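Local coordinates for bifunctional protein PutA (PDB 6BSN) that probably converts proline to glutamate in two steps, pairing an FAD-dependent proline dehydrogenase with an NAD-dependent aldehyde dehydrogenase in one polypeptide, at residues Val731-Ser736 and Ala759-Ile764; Tyr914-Gly919 and Gln954-Asn959; Ala395-Leu400 and Ser468-Ala473; Leu342-Tyr347 and Met371-Tyr376. The protein carries 1 engineered substitution. All coordinates share one frame; numbering follows the deposited sequence.

Contact 1 of 4, residues Val731-Ser736 and Ala759-Ile764. With PRO (proline), chain H.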
# COMPACT_ATOMS: atom_id res chain seq x y z
N VAL A 731 26.39 -15.25 -35.60
CA VAL A 731 25.72 -14.99 -36.87
C VAL A 731 24.21 -14.90 -36.63
O VAL A 731 23.61 -15.78 -36.01
CB VAL A 731 26.04 -16.07 -37.92
CG1 VAL A 731 25.21 -15.85 -39.18
CG2 VAL A 731 27.55 -16.07 -38.25
N VAL A 732 23.60 -13.85 -37.15
CA VAL A 732 22.16 -13.72 -37.14
C VAL A 732 21.72 -13.70 -38.60
O VAL A 732 22.21 -12.89 -39.40
CB VAL A 732 21.70 -12.49 -36.33
CG1 VAL A 732 22.38 -11.20 -36.82
CG2 VAL A 732 20.18 -12.38 -36.26
N PHE A 733 20.84 -14.64 -38.97
CA PHE A 733 20.59 -14.93 -40.38
C PHE A 733 19.10 -15.11 -40.62
O PHE A 733 18.41 -15.80 -39.86
CB PHE A 733 21.34 -16.19 -40.84
CG PHE A 733 20.93 -16.68 -42.21
CD1 PHE A 733 19.97 -17.69 -42.34
CD2 PHE A 733 21.48 -16.14 -43.36
CE1 PHE A 733 19.59 -18.16 -43.60
CE2 PHE A 733 21.09 -16.59 -44.61
CZ PHE A 733 20.14 -17.61 -44.73
N THR A 734 18.61 -14.51 -41.69
CA THR A 734 17.24 -14.72 -42.13
C THR A 734 17.27 -15.01 -43.62
O THR A 734 17.73 -14.17 -44.41
CB THR A 734 16.36 -13.51 -41.82
OG1 THR A 734 16.39 -13.28 -40.41
CG2 THR A 734 14.91 -13.78 -42.23
N GLY A 735 16.81 -16.20 -44.01
CA GLY A 735 16.84 -16.62 -45.40
C GLY A 735 16.42 -18.07 -45.57
O GLY A 735 15.53 -18.54 -44.86
N SER A 736 17.06 -18.78 -46.49
CA SER A 736 16.65 -20.13 -46.84
C SER A 736 17.29 -21.15 -45.91
O SER A 736 18.36 -20.92 -45.33
CB SER A 736 17.03 -20.46 -48.28
OG SER A 736 18.43 -20.65 -48.39
N ALA A 759 18.86 -18.25 -36.66
CA ALA A 759 18.40 -18.41 -38.03
C ALA A 759 16.88 -18.49 -38.07
O ALA A 759 16.28 -19.24 -37.29
CB ALA A 759 19.01 -19.66 -38.69
N GLU A 760 16.26 -17.72 -38.97
CA GLU A 760 14.84 -17.88 -39.30
C GLU A 760 14.77 -18.26 -40.78
O GLU A 760 15.30 -17.54 -41.63
CB GLU A 760 14.05 -16.59 -39.01
CG GLU A 760 12.51 -16.71 -39.26
CD GLU A 760 12.10 -16.17 -40.61
OE1 GLU A 760 11.84 -14.95 -40.70
OE2 GLU A 760 12.07 -16.96 -41.59
N THR A 761 14.14 -19.40 -41.08
CA THR A 761 14.30 -20.01 -42.40
C THR A 761 12.98 -20.42 -43.05
O THR A 761 12.93 -21.42 -43.76
CB THR A 761 15.25 -21.21 -42.32
OG1 THR A 761 14.90 -22.01 -41.17
CG2 THR A 761 16.68 -20.73 -42.16
N GLY A 762 11.92 -19.65 -42.84
CA GLY A 762 10.70 -19.87 -43.59
C GLY A 762 9.82 -20.98 -43.04
O GLY A 762 9.97 -21.46 -41.91
N GLY A 763 8.86 -21.37 -43.86
CA GLY A 763 7.94 -22.43 -43.48
C GLY A 763 7.08 -22.83 -44.66
O GLY A 763 7.00 -22.12 -45.66
N ILE A 764 6.43 -23.98 -44.50
CA ILE A 764 5.32 -24.36 -45.36
C ILE A 764 4.09 -24.24 -44.47
O ILE A 764 3.68 -25.19 -43.81
CB ILE A 764 5.47 -25.77 -45.94
CG1 ILE A 764 6.82 -25.88 -46.67
CG2 ILE A 764 4.25 -26.13 -46.84
CD1 ILE A 764 7.10 -27.26 -47.29
N PRO H . 14.23 -18.15 -49.70
CA PRO H . 14.50 -16.73 -49.53
C PRO H . 14.08 -16.32 -48.11
O PRO H . 13.81 -17.23 -47.28
CB PRO H . 13.78 -15.92 -50.58
CG PRO H . 13.02 -16.95 -51.42
CD PRO H . 13.19 -18.31 -50.67
OXT PRO H . 14.01 -15.10 -47.77

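Contact 2 of 4, residues Tyr914-Gly919 and Gln954-Asn959. With PRO (proline), chain D.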
# COMPACT_ATOMS: atom_id res chain seq x y z
N TYR A 914 8.66 -28.11 -41.01
CA TYR A 914 8.64 -26.69 -40.73
C TYR A 914 7.69 -26.39 -39.56
O TYR A 914 6.90 -27.23 -39.14
CB TYR A 914 8.22 -25.90 -41.97
CG TYR A 914 9.28 -25.84 -43.04
CD1 TYR A 914 10.31 -24.89 -42.98
CD2 TYR A 914 9.27 -26.73 -44.12
CE1 TYR A 914 11.28 -24.82 -43.96
CE2 TYR A 914 10.25 -26.67 -45.11
CZ TYR A 914 11.24 -25.72 -45.03
OH TYR A 914 12.22 -25.65 -46.01
N GLY A 915 7.79 -25.18 -39.02
CA GLY A 915 6.90 -24.79 -37.95
C GLY A 915 6.92 -23.31 -37.65
O GLY A 915 7.27 -22.91 -36.53
N LEU A 916 6.55 -22.49 -38.63
CA LEU A 916 6.64 -21.05 -38.47
C LEU A 916 5.26 -20.46 -38.13
O LEU A 916 5.04 -20.06 -36.99
CB LEU A 916 7.22 -20.40 -39.73
CG LEU A 916 7.64 -18.93 -39.61
CD1 LEU A 916 8.46 -18.66 -38.32
CD2 LEU A 916 8.44 -18.50 -40.82
N THR A 917 4.34 -20.38 -39.09
CA THR A 917 2.99 -19.93 -38.77
C THR A 917 1.96 -21.03 -39.04
O THR A 917 2.19 -21.97 -39.82
CB THR A 917 2.60 -18.66 -39.53
OG1 THR A 917 2.67 -18.89 -40.94
CG2 THR A 917 3.55 -17.52 -39.17
N LEU A 918 0.81 -20.88 -38.38
CA LEU A 918 -0.32 -21.80 -38.48
C LEU A 918 -1.59 -21.01 -38.22
O LEU A 918 -1.71 -20.37 -37.18
CB LEU A 918 -0.18 -22.95 -37.48
CG LEU A 918 -1.46 -23.76 -37.32
CD1 LEU A 918 -1.75 -24.52 -38.61
CD2 LEU A 918 -1.36 -24.72 -36.17
N GLY A 919 -2.54 -21.06 -39.15
CA GLY A 919 -3.83 -20.41 -38.97
C GLY A 919 -4.89 -21.44 -38.58
O GLY A 919 -4.90 -22.56 -39.09
N GLN A 954 3.28 -9.98 -31.28
CA GLN A 954 3.45 -11.36 -31.71
C GLN A 954 4.95 -11.59 -31.89
O GLN A 954 5.48 -11.38 -32.99
CB GLN A 954 2.71 -11.64 -33.02
CG GLN A 954 1.20 -11.60 -32.91
CD GLN A 954 0.63 -10.25 -33.28
OE1 GLN A 954 1.27 -9.47 -34.00
NE2 GLN A 954 -0.58 -9.97 -32.83
N PRO A 955 5.69 -11.97 -30.81
CA PRO A 955 7.07 -12.46 -31.00
C PRO A 955 7.10 -13.47 -32.14
O PRO A 955 6.32 -14.43 -32.12
CB PRO A 955 7.41 -13.10 -29.65
CG PRO A 955 6.59 -12.28 -28.65
CD PRO A 955 5.33 -11.86 -29.38
N PHE A 956 7.95 -13.26 -33.15
CA PHE A 956 7.89 -14.01 -34.39
C PHE A 956 9.06 -14.98 -34.52
O PHE A 956 10.23 -14.57 -34.39
CB PHE A 956 7.86 -13.08 -35.61
CG PHE A 956 7.71 -13.82 -36.91
CD1 PHE A 956 8.83 -14.17 -37.67
CD2 PHE A 956 6.45 -14.23 -37.36
CE1 PHE A 956 8.69 -14.89 -38.87
CE2 PHE A 956 6.30 -14.95 -38.55
CZ PHE A 956 7.41 -15.28 -39.30
N GLY A 957 8.76 -16.24 -34.80
CA GLY A 957 9.76 -17.25 -35.08
C GLY A 957 9.30 -18.61 -34.61
O GLY A 957 8.43 -18.76 -33.75
N GLY A 958 9.89 -19.64 -35.20
CA GLY A 958 9.45 -21.01 -34.96
C GLY A 958 10.60 -21.98 -34.78
O GLY A 958 11.67 -21.60 -34.30
N ASN A 959 10.41 -23.22 -35.19
CA ASN A 959 11.33 -24.29 -34.83
C ASN A 959 11.42 -25.27 -36.00
O ASN A 959 10.88 -25.02 -37.09
CB ASN A 959 10.85 -24.97 -33.54
CG ASN A 959 9.38 -25.37 -33.64
OD1 ASN A 959 9.03 -26.26 -34.39
ND2 ASN A 959 8.51 -24.69 -32.89
N PRO D . 7.37 -10.48 -40.40
CA PRO D . 6.69 -11.11 -41.52
C PRO D . 5.21 -11.33 -41.18
O PRO D . 4.85 -11.48 -39.99
CB PRO D . 7.36 -12.42 -41.86
CG PRO D . 8.69 -12.34 -41.10
CD PRO D . 8.41 -11.34 -39.93
OXT PRO D . 4.36 -11.38 -42.10

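Contact 3 of 4, residues Ala395-Leu400 and Ser468-Ala473. With FDA (dihydroflavine-adenine dinucleotide), chain C.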
# COMPACT_ATOMS: atom_id res chain seq x y z
N ALA A 395 -33.46 5.95 -35.69
CA ALA A 395 -33.39 4.50 -35.47
C ALA A 395 -32.69 4.24 -34.15
O ALA A 395 -31.46 4.33 -34.05
CB ALA A 395 -32.67 3.82 -36.63
N THR A 396 -33.46 3.89 -33.13
CA THR A 396 -32.93 3.60 -31.80
C THR A 396 -33.98 2.83 -31.01
O THR A 396 -35.18 3.00 -31.22
CB THR A 396 -32.56 4.90 -31.06
OG1 THR A 396 -32.17 4.59 -29.72
CG2 THR A 396 -33.72 5.82 -31.02
N HIS A 397 -33.51 1.99 -30.09
CA HIS A 397 -34.39 1.31 -29.14
C HIS A 397 -34.17 1.81 -27.72
O HIS A 397 -34.54 1.13 -26.76
CB HIS A 397 -34.21 -0.22 -29.19
CG HIS A 397 -34.16 -0.79 -30.58
ND1 HIS A 397 -33.00 -1.25 -31.16
CD2 HIS A 397 -35.14 -0.97 -31.50
CE1 HIS A 397 -33.26 -1.70 -32.37
NE2 HIS A 397 -34.55 -1.53 -32.61
N ASN A 398 -33.57 2.98 -27.57
CA ASN A 398 -33.29 3.57 -26.27
C ASN A 398 -34.46 4.47 -25.88
O ASN A 398 -34.73 5.46 -26.57
CB ASN A 398 -31.99 4.37 -26.34
CG ASN A 398 -31.63 5.06 -25.04
OD1 ASN A 398 -32.48 5.67 -24.38
ND2 ASN A 398 -30.36 4.99 -24.68
N ALA A 399 -35.13 4.15 -24.76
CA ALA A 399 -36.32 4.91 -24.35
C ALA A 399 -35.98 6.37 -24.04
O ALA A 399 -36.77 7.27 -24.33
CB ALA A 399 -36.99 4.26 -23.15
N LEU A 400 -34.81 6.60 -23.44
CA LEU A 400 -34.40 7.97 -23.12
C LEU A 400 -34.14 8.78 -24.40
O LEU A 400 -34.60 9.92 -24.52
CB LEU A 400 -33.15 7.95 -22.23
CG LEU A 400 -32.69 9.36 -21.78
CD1 LEU A 400 -33.81 10.11 -21.10
CD2 LEU A 400 -31.44 9.35 -20.90
N SER A 468 -25.45 -1.64 -23.33
CA SER A 468 -26.64 -1.56 -24.17
C SER A 468 -27.86 -1.15 -23.35
O SER A 468 -28.03 -1.57 -22.20
CB SER A 468 -26.86 -2.91 -24.84
OG SER A 468 -28.17 -3.03 -25.35
N PHE A 469 -28.69 -0.28 -23.93
CA PHE A 469 -29.88 0.17 -23.20
C PHE A 469 -30.92 -0.93 -23.13
O PHE A 469 -31.56 -1.12 -22.08
CB PHE A 469 -30.49 1.41 -23.85
CG PHE A 469 -31.83 1.80 -23.23
CD1 PHE A 469 -31.89 2.77 -22.25
CD2 PHE A 469 -33.02 1.21 -23.66
CE1 PHE A 469 -33.10 3.14 -21.68
CE2 PHE A 469 -34.23 1.55 -23.10
CZ PHE A 469 -34.27 2.53 -22.11
N VAL A 470 -31.14 -1.66 -24.23
CA VAL A 470 -32.18 -2.68 -24.22
C VAL A 470 -31.80 -3.79 -23.28
O VAL A 470 -32.67 -4.39 -22.64
CB VAL A 470 -32.46 -3.21 -25.64
CG1 VAL A 470 -32.83 -2.08 -26.57
CG2 VAL A 470 -31.28 -3.99 -26.18
N ALA A 471 -30.50 -4.08 -23.15
CA ALA A 471 -30.09 -5.11 -22.21
C ALA A 471 -30.32 -4.65 -20.77
O ALA A 471 -30.73 -5.45 -19.92
CB ALA A 471 -28.63 -5.49 -22.45
N GLN A 472 -30.09 -3.36 -20.48
CA GLN A 472 -30.24 -2.88 -19.12
C GLN A 472 -31.70 -2.67 -18.74
O GLN A 472 -32.10 -2.95 -17.61
CB GLN A 472 -29.45 -1.58 -18.94
CG GLN A 472 -27.96 -1.83 -18.88
CD GLN A 472 -27.17 -0.60 -18.52
OE1 GLN A 472 -26.38 -0.12 -19.32
NE2 GLN A 472 -27.38 -0.08 -17.32
N ALA A 473 -32.52 -2.19 -19.68
CA ALA A 473 -33.93 -1.96 -19.39
C ALA A 473 -34.69 -3.26 -19.19
O ALA A 473 -35.79 -3.24 -18.64
CB ALA A 473 -34.57 -1.16 -20.51
PA FDA C . -28.07 2.07 -27.12
O1A FDA C . -27.95 1.04 -25.96
O2A FDA C . -28.56 3.38 -26.88
O5B FDA C . -26.80 2.53 -27.75
C5B FDA C . -25.83 1.56 -28.12
C4B FDA C . -24.75 2.21 -28.99
O4B FDA C . -23.95 3.10 -28.27
C3B FDA C . -23.77 1.27 -29.62
O3B FDA C . -24.32 0.66 -30.71
C2B FDA C . -22.67 2.18 -29.98
O2B FDA C . -22.93 2.81 -31.19
C1B FDA C . -22.69 3.17 -28.86
N9A FDA C . -21.68 2.92 -27.84
C8A FDA C . -21.59 1.85 -26.96
N7A FDA C . -20.51 2.00 -26.20
C5A FDA C . -19.86 3.18 -26.56
C6A FDA C . -18.72 3.84 -26.13
N6A FDA C . -17.93 3.30 -25.06
N1A FDA C . -18.35 5.00 -26.69
C2A FDA C . -19.06 5.55 -27.70
N3A FDA C . -20.19 4.93 -28.14
C4A FDA C . -20.60 3.78 -27.60
N1 FDA C . -25.82 1.05 -37.37
C2 FDA C . -24.85 1.47 -38.33
O2 FDA C . -23.56 1.64 -37.89
N3 FDA C . -25.22 1.69 -39.68
C4 FDA C . -26.56 1.50 -40.08
O4 FDA C . -26.95 1.71 -41.37
C4X FDA C . -27.57 1.07 -39.07
N5 FDA C . -28.93 0.83 -39.47
C5X FDA C . -29.92 0.61 -38.43
C6 FDA C . -31.37 0.56 -38.81
C7 FDA C . -32.33 0.42 -37.78
C7M FDA C . -33.79 0.37 -38.15
C8 FDA C . -31.93 0.32 -36.40
C8M FDA C . -32.93 0.17 -35.28
C9 FDA C . -30.56 0.36 -36.06
C9A FDA C . -29.54 0.51 -37.12
N10 FDA C . -28.14 0.47 -36.77
C10 FDA C . -27.19 0.86 -37.77
C1' FDA C . -27.65 0.01 -35.45
C2' FDA C . -27.40 1.19 -34.53
O2' FDA C . -26.33 1.94 -35.00
C3' FDA C . -27.11 0.73 -33.12
O3' FDA C . -26.03 -0.10 -33.19
C4' FDA C . -28.22 -0.05 -32.40
O4' FDA C . -29.47 0.32 -32.87
C5' FDA C . -28.18 0.19 -30.90
O5' FDA C . -28.22 1.58 -30.61
P FDA C . -29.34 2.26 -29.68
O1P FDA C . -29.67 3.78 -29.89
O2P FDA C . -30.52 1.24 -29.91
O3P FDA C . -28.95 1.61 -28.23

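Contact 4 of 4, residues Leu342-Tyr347 and Met371-Tyr376. With FDA (dihydroflavine-adenine dinucleotide), chain C.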
# COMPACT_ATOMS: atom_id res chain seq x y z
N LEU A 342 -30.80 8.47 -38.76
CA LEU A 342 -29.77 8.71 -37.74
C LEU A 342 -29.70 7.50 -36.83
O LEU A 342 -30.70 7.14 -36.20
CB LEU A 342 -30.06 9.98 -36.94
CG LEU A 342 -28.89 10.45 -36.04
CD1 LEU A 342 -27.68 10.96 -36.88
CD2 LEU A 342 -29.38 11.48 -35.02
N VAL A 343 -28.52 6.86 -36.77
CA VAL A 343 -28.26 5.75 -35.87
C VAL A 343 -27.09 6.12 -34.97
O VAL A 343 -26.37 7.09 -35.22
CB VAL A 343 -27.95 4.44 -36.63
CG1 VAL A 343 -29.05 4.11 -37.62
CG2 VAL A 343 -26.56 4.56 -37.33
N LYS A 344 -26.87 5.32 -33.93
CA LYS A 344 -25.67 5.59 -33.15
C LYS A 344 -24.44 4.97 -33.82
O LYS A 344 -23.47 5.69 -34.11
CB LYS A 344 -25.85 5.13 -31.71
CG LYS A 344 -26.90 6.02 -31.01
CD LYS A 344 -27.19 5.63 -29.57
CE LYS A 344 -28.38 6.41 -29.07
NZ LYS A 344 -28.71 6.06 -27.67
N GLY A 345 -24.50 3.69 -34.17
CA GLY A 345 -23.41 3.08 -34.91
C GLY A 345 -23.13 1.64 -34.52
O GLY A 345 -22.97 1.33 -33.33
N ALA A 346 -23.00 0.77 -35.52
CA ALA A 346 -22.94 -0.67 -35.29
C ALA A 346 -21.53 -1.24 -35.20
O ALA A 346 -21.40 -2.44 -34.92
CB ALA A 346 -23.71 -1.40 -36.41
N TYR A 347 -20.47 -0.45 -35.40
CA TYR A 347 -19.12 -0.98 -35.57
C TYR A 347 -18.13 -0.43 -34.53
O TYR A 347 -16.93 -0.36 -34.80
CB TYR A 347 -18.60 -0.69 -36.99
CG TYR A 347 -19.53 -1.15 -38.12
CD1 TYR A 347 -20.61 -0.36 -38.52
CD2 TYR A 347 -19.32 -2.36 -38.78
CE1 TYR A 347 -21.44 -0.75 -39.56
CE2 TYR A 347 -20.16 -2.77 -39.83
CZ TYR A 347 -21.22 -1.96 -40.21
OH TYR A 347 -22.07 -2.34 -41.22
N MET A 371 -21.05 10.22 -24.69
CA MET A 371 -20.68 11.14 -25.77
C MET A 371 -21.43 10.80 -27.06
O MET A 371 -21.92 11.70 -27.76
CB MET A 371 -19.16 11.13 -25.98
CG MET A 371 -18.35 11.99 -24.99
SD MET A 371 -18.78 13.76 -25.05
CE MET A 371 -18.17 14.28 -26.65
N THR A 372 -21.56 9.51 -27.39
CA THR A 372 -22.40 9.14 -28.52
C THR A 372 -23.84 9.59 -28.30
O THR A 372 -24.46 10.16 -29.20
CB THR A 372 -22.34 7.63 -28.75
OG1 THR A 372 -21.04 7.32 -29.25
CG2 THR A 372 -23.41 7.16 -29.73
N ASP A 373 -24.36 9.37 -27.09
CA ASP A 373 -25.75 9.76 -26.80
C ASP A 373 -25.92 11.27 -26.86
O ASP A 373 -26.92 11.77 -27.38
CB ASP A 373 -26.17 9.21 -25.44
CG ASP A 373 -26.41 7.72 -25.46
OD1 ASP A 373 -26.25 7.08 -24.40
OD2 ASP A 373 -26.72 7.17 -26.53
N LEU A 374 -24.94 12.02 -26.34
CA LEU A 374 -24.95 13.47 -26.46
C LEU A 374 -24.97 13.90 -27.92
O LEU A 374 -25.79 14.74 -28.33
CB LEU A 374 -23.71 14.06 -25.78
CG LEU A 374 -23.73 15.53 -25.38
CD1 LEU A 374 -24.61 15.69 -24.17
CD2 LEU A 374 -22.32 15.96 -25.08
N ASN A 375 -24.05 13.36 -28.72
CA ASN A 375 -23.97 13.73 -30.12
C ASN A 375 -25.22 13.30 -30.89
O ASN A 375 -25.60 13.95 -31.87
CB ASN A 375 -22.73 13.12 -30.77
CG ASN A 375 -22.22 13.96 -31.91
OD1 ASN A 375 -22.14 15.18 -31.79
ND2 ASN A 375 -21.89 13.33 -33.03
N TYR A 376 -25.84 12.19 -30.48
CA TYR A 376 -27.04 11.73 -31.17
C TYR A 376 -28.17 12.74 -30.98
O TYR A 376 -28.89 13.05 -31.94
CB TYR A 376 -27.46 10.35 -30.67
CG TYR A 376 -28.60 9.73 -31.47
CD1 TYR A 376 -28.35 8.76 -32.43
CD2 TYR A 376 -29.93 10.09 -31.23
CE1 TYR A 376 -29.38 8.19 -33.17
CE2 TYR A 376 -30.97 9.54 -31.96
CZ TYR A 376 -30.69 8.58 -32.93
OH TYR A 376 -31.73 8.03 -33.66
PA FDA C . -28.07 2.07 -27.12
O1A FDA C . -27.95 1.04 -25.96
O2A FDA C . -28.56 3.38 -26.88
O5B FDA C . -26.80 2.53 -27.75
C5B FDA C . -25.83 1.56 -28.12
C4B FDA C . -24.75 2.21 -28.99
O4B FDA C . -23.95 3.10 -28.27
C3B FDA C . -23.77 1.27 -29.62
O3B FDA C . -24.32 0.66 -30.71
C2B FDA C . -22.67 2.18 -29.98
O2B FDA C . -22.93 2.81 -31.19
C1B FDA C . -22.69 3.17 -28.86
N9A FDA C . -21.68 2.92 -27.84
C8A FDA C . -21.59 1.85 -26.96
N7A FDA C . -20.51 2.00 -26.20
C5A FDA C . -19.86 3.18 -26.56
C6A FDA C . -18.72 3.84 -26.13
N6A FDA C . -17.93 3.30 -25.06
N1A FDA C . -18.35 5.00 -26.69
C2A FDA C . -19.06 5.55 -27.70
N3A FDA C . -20.19 4.93 -28.14
C4A FDA C . -20.60 3.78 -27.60
N1 FDA C . -25.82 1.05 -37.37
C2 FDA C . -24.85 1.47 -38.33
O2 FDA C . -23.56 1.64 -37.89
N3 FDA C . -25.22 1.69 -39.68
C4 FDA C . -26.56 1.50 -40.08
O4 FDA C . -26.95 1.71 -41.37
C4X FDA C . -27.57 1.07 -39.07
N5 FDA C . -28.93 0.83 -39.47
C5X FDA C . -29.92 0.61 -38.43
C6 FDA C . -31.37 0.56 -38.81
C7 FDA C . -32.33 0.42 -37.78
C7M FDA C . -33.79 0.37 -38.15
C8 FDA C . -31.93 0.32 -36.40
C8M FDA C . -32.93 0.17 -35.28
C9 FDA C . -30.56 0.36 -36.06
C9A FDA C . -29.54 0.51 -37.12
N10 FDA C . -28.14 0.47 -36.77
C10 FDA C . -27.19 0.86 -37.77
C1' FDA C . -27.65 0.01 -35.45
C2' FDA C . -27.40 1.19 -34.53
O2' FDA C . -26.33 1.94 -35.00
C3' FDA C . -27.11 0.73 -33.12
O3' FDA C . -26.03 -0.10 -33.19
C4' FDA C . -28.22 -0.05 -32.40
O4' FDA C . -29.47 0.32 -32.87
C5' FDA C . -28.18 0.19 -30.90
O5' FDA C . -28.22 1.58 -30.61
P FDA C . -29.34 2.26 -29.68
O1P FDA C . -29.67 3.78 -29.89
O2P FDA C . -30.52 1.24 -29.91
O3P FDA C . -28.95 1.61 -28.23

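Contact 1 of 4, residues Val731-Ser736 and Ala759-Ile764
Thr734 and Glu760 lie on the same face of a parallel strand pair, and their side chains meet at a slant, methyl CG2 of Thr734 coming 3.6 Å from carboxylate atom OE1 of Glu760. The shape of the glutamate explains this approach: CG stands anti to the backbone N (chi1 -176°), and a bend at chi2 then carries the carboxylate forward along its own segment. There OE2 of Glu760 accepts a bond from Gly762 N at 3.0 Å, met nearly along the C-O axis, which limits rotation of the group. Thr734 OG1 is bonded instead to Gln669. On the opposite face the Phe733 ring presents its edge to Ala759 CB and Thr761 CG2; the Phe733 and Thr761 side chains cross at about a right angle, with CE1 of Phe733 4.1 Å from CG2 of Thr761. Two backbone bonds fix the register: Glu760 N to Phe733 O at 3.0 Å, and Gly735 N to Glu760 O at 3.1 Å. Glu760 is a predicted active-site residue, while Ser736 and Thr761 belong to the NAD(+) site seen crystallographically in this protein. Here a bound proline places its O atom 3.2 Å from Gly735 C. The contact closes a beta-alpha-beta unit of the aldehyde dehydrogenase part, running from strand 730-734 through helix 737-749, N-capped by Ser736, to strand 757-760. Phe733 packs on that helix, whereas Val732 and Thr734 lie against helix 664-675, and strand 641-656 pairs with strand 730-734.

Contact 2 of 4, residues Tyr914-Gly919 and Gln954-Asn959
Leu916 and Phe956 form the tight part of this contact, their side chains crossing at about a right angle. Atom CZ of Phe956 lies 3.7 Å from CG of Leu916, and both leucine methyls also approach that corner of the ring. Thr917 adds its methyl, with CG2 3.8 Å from CE2 of Phe956, while its OG1 is bonded to Ser795 O. CG of Phe956 stands anti to the backbone N (chi1 -176°), which swings the end of the ring toward Leu916 although the side chain does not set out in that direction. Over one face of its ring sits a bound proline, whose CD stands 3.6 Å above the plane, shifted toward the rim; the closest pair is CE1 of Phe956 and CG of the ligand at 3.4 Å. The other end is looser. The sole hydrogen bond between the segments, Asn959 N to Gly915 O, is long at 3.4 Å and weak, although Gly958 CA adds a C-H...O contact to the same oxygen. Asn959 is partly exposed, and its ND2 is held by Gln936 O. Beyond the packed end, Gln954 bonds to Asn643 of the second subunit, so the loop also borders the subunit interface. Arg793, Ser795, Gly948 and Ala949 complete the grip on the ligand. Such an aromatic wall beside a polar anchor is consistent with the aldehyde substrate site of glutamate semialdehyde dehydrogenases, next to the predicted active-site residue Glu760.

Contact 3 of 4, residues Ala395-Leu400 and Ser468-Ala473
Asn398 and Phe469 bring the two backbones together at a CA-CA distance of 5.7 Å, where two helix starts of the TIM-barrel proline dehydrogenase meet around the flavin diphosphate. Asn398 is the N-cap of helix 399-409 and Ser468 that of helix 469-473; no hydrogen bond joins the segments. Packing is centred on the Phe469 ring, which stacks on the Asn398 amide with planes 22° apart. Atom CG of Asn398 lies 3.6 Å from CD1 of Phe469. Farther across the same face come Asn398 CA, in a CH-pi contact, and Ala399 N, 3.1 Å above the Phe469 ring plane. Ala399 CB closes the rim, 3.4 Å from CZ of Phe469. With CG anti to the backbone N in Asn398 (chi1 179°), the amide can serve several neighbours: its flat side faces the ring, ND2 donates to cofactor atom O2A, and OD1 turns back to cap the helix, accepting from Thr401 N and, weakly, from Leu400 N. His397 N and Thr396 OG1 hold the other phosphate, and Phe469 N donates to O1A. Thr396 OG1 also accepts from Asn398 N, forming an ST turn. At the far edge Val470 meets the histidine, its CG1 lying 3.5 Å from CB of His397.

Contact 4 of 4, residues Leu342-Tyr347 and Met371-Tyr376
Lys344 NZ and Asp373 OD2 form a salt bridge between the end of a barrel strand and a helix of the proline dehydrogenase TIM barrel. The modelled separation of NZ and OD2, 2.5 Å, is very short and its exact value is doubtful; the lysine approaches from above the carboxylate plane, 37° out of it. The same NZ donates to flavin phosphate oxygen O2A at 2.8 Å and also bonds to Thr401, while Lys369 pairs with the other oxygen of Asp373. The aspartate thus orients a lysine that would be expected to offset phosphate charge. Extended beyond CG, the Lys344 chain reaches from the strand end across one face of the Tyr376 ring, where its CE lies 4.0 Å above the ring plane. Leu342 occupies the opposite face, with CD2 3.7 Å from the Tyr376 ring centroid and close to the ring normal, a CH-pi contact. The clamped ring is also tethered at its hydroxyl: Tyr376 OH donates to Leu342 O at 2.9 Å, from above the carbonyl plane. On the cofactor side, Gly345 O receives both adenosine ribose hydroxyls, and Ala346 N donates to flavin O2. Thr372 divides its branches between cofactor and protein: OG1 donates to adenine N3A at 2.8 Å, while its methyl CG2 rests 3.7 Å from Lys344 CB.

Overall arrangement
Along the chain the order is contact 4, contact 3, contact 1, contact 2, and in space they form two pairs, one for each catalytic domain. Contacts 3 and 4 have centres 12 Å apart and share the flavin; the neighbouring barrel strands 338-343 and 390-395 link them, with Ala395 N probably bonded to Leu342 O. Contacts 1 and 2 also have centres 12 Å apart and meet through Glu760 and Phe956 in the aldehyde dehydrogenase domain. The pairs lie on opposite sides of the chain's centre, with centres 41 to 54 Å apart. The two sites are therefore well separated, consistent with an intermediate channelled between them.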